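Local coordinates for 49 protein (PDB 6A4V), which probably promotes virus replication by interacting with the host poly(ADP-ribose) polymerase 1, as a mostly helical protein of a gammaherpesvirus, at residues N60-S63 with A64-K68. Sequence-based numbering, arbitrary orientation.
Sequences NRVS and ACLCK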
loop_
_atom_site.group_PDB
_atom_site.type_symbol
_atom_site.label_atom_id
_atom_site.label_comp_id
_atom_site.label_asym_id
_atom_site.label_seq_id
_atom_site.Cartn_x
_atom_site.Cartn_y
_atom_site.Cartn_z
ATOM N N ASN B 60 27.889 -14.522 -3.960
ATOM C CA ASN B 60 28.625 -13.275 -4.019
ATOM C C ASN B 60 28.272 -12.399 -2.836
ATOM O O ASN B 60 27.138 -12.383 -2.397
ATOM C CB ASN B 60 28.258 -12.394 -5.210
ATOM C CG ASN B 60 28.996 -12.775 -6.463
ATOM O OD1 ASN B 60 29.874 -13.632 -6.429
ATOM N ND2 ASN B 60 28.653 -12.135 -7.562
ATOM N N ARG B 61 29.266 -11.619 -2.415
ATOM C CA ARG B 61 29.079 -10.535 -1.496
ATOM C C ARG B 61 28.163 -9.482 -2.132
ATOM O O ARG B 61 27.458 -8.862 -1.393
ATOM C CB ARG B 61 30.422 -9.909 -1.096
ATOM C CG ARG B 61 31.229 -10.757 -0.123
ATOM C CD ARG B 61 32.089 -9.938 0.825
ATOM N NE ARG B 61 32.916 -8.993 0.073
ATOM C CZ ARG B 61 33.438 -7.883 0.577
ATOM N NH1 ARG B 61 33.102 -7.516 1.804
ATOM N NH2 ARG B 61 34.301 -7.170 -0.141
ATOM N N VAL B 62 28.214 -9.277 -3.465
ATOM C CA VAL B 62 27.364 -8.270 -4.137
ATOM C C VAL B 62 25.905 -8.745 -4.102
ATOM O O VAL B 62 25.016 -8.039 -3.564
ATOM C CB VAL B 62 27.818 -7.919 -5.568
ATOM C CG1 VAL B 62 26.911 -6.855 -6.174
ATOM C CG2 VAL B 62 29.236 -7.386 -5.608
ATOM N N SER B 63 25.678 -9.953 -4.633
ATOM C CA SER B 63 24.418 -10.648 -4.599
ATOM C C SER B 63 23.755 -10.573 -3.223
ATOM O O SER B 63 22.595 -10.296 -3.122
ATOM C CB SER B 63 24.603 -12.051 -4.970
ATOM O OG SER B 63 25.053 -12.157 -6.308
ATOM N N ALA B 64 24.513 -10.840 -2.174
ATOM C CA ALA B 64 23.947 -10.838 -0.849
ATOM C C ALA B 64 23.489 -9.416 -0.490
ATOM O O ALA B 64 22.354 -9.181 -0.081
ATOM C CB ALA B 64 24.975 -11.392 0.108
ATOM N N CYS B 65 24.329 -8.434 -0.791
ATOM C CA CYS B 65 24.037 -7.037 -0.418
ATOM C C CYS B 65 22.712 -6.623 -1.068
ATOM O O CYS B 65 21.828 -6.013 -0.435
ATOM C CB CYS B 65 25.225 -6.156 -0.764
ATOM S SG CYS B 65 25.100 -4.516 0.003
ATOM N N LEU B 66 22.505 -7.069 -2.309
ATOM C CA LEU B 66 21.388 -6.650 -3.044
ATOM C C LEU B 66 20.102 -7.260 -2.488
ATOM O O LEU B 66 19.136 -6.520 -2.315
ATOM C CB LEU B 66 21.574 -7.022 -4.501
ATOM C CG LEU B 66 22.505 -6.067 -5.210
ATOM C CD1 LEU B 66 22.756 -6.592 -6.610
ATOM C CD2 LEU B 66 21.884 -4.675 -5.239
ATOM N N CYS B 67 20.112 -8.569 -2.203
ATOM C CA CYS B 67 18.964 -9.186 -1.524
ATOM C C CYS B 67 18.676 -8.336 -0.272
ATOM O O CYS B 67 17.589 -7.946 -0.043
ATOM C CB CYS B 67 19.259 -10.651 -1.194
ATOM S SG CYS B 67 19.629 -11.679 -2.653
ATOM N N LYS B 68 19.719 -8.007 0.497
ATOM C CA LYS B 68 19.551 -7.413 1.790
ATOM C C LYS B 68 18.836 -6.082 1.597
ATOM O O LYS B 68 17.903 -5.770 2.359
ATOM C CB LYS B 68 20.890 -7.195 2.504
ATOM C CG LYS B 68 21.672 -8.454 2.849
ATOM C CD LYS B 68 22.299 -8.523 4.276
ATOM C CE LYS B 68 23.656 -9.220 4.305
ATOM N NZ LYS B 68 24.700 -8.386 4.967
#
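V62 overlaps L66 one helical turn further on: the two side chains run alongside each other and point the same way, with V62 CG1 and L66 CD1 4.2 Å apart. V62 turns CG1 anti to its own backbone N (chi1 -179°), which carries that methyl to the carbonyl side of the residue, where L66 follows. L66 CG also comes within 3.6 Å of V62 O. That oxygen accepts the L66 amide at 3.0 Å, so the backbone bond joins the same two residues whose side chains lie side by side.

The helix begins after N60, which occupies the N-cap position without making a capping bond through its side chain. N60 O accepts A64 N at 3.1 Å, the first i to i+4 bond of the helix, and the A64 methyl sits beside the same oxygen. R61 O accepts the C65 amide at 3.2 Å. At S63 the carbonyl is shared: C67 N reaches S63 O at 3.2 Å in a nearly straight bond (176°), while L66 N adds a weak, bent one. The C67 sulfur comes close as well, SG lying 3.3 Å from S63 O.

Different faces of these turns meet different helices. V62 and C65 pack on L257 of helix 238-262, L66 and S63 lie against helix 295-312 through L305 and I312, and A64 and C67 touch I54 of helix 44-57. R61 is exposed and touches S263 in a loop. These are the opening turns of helix 61-85, N-terminal turns linked by i to i+4 hydrogen bonds and set among packed helices in a predominantly alpha-helical fold.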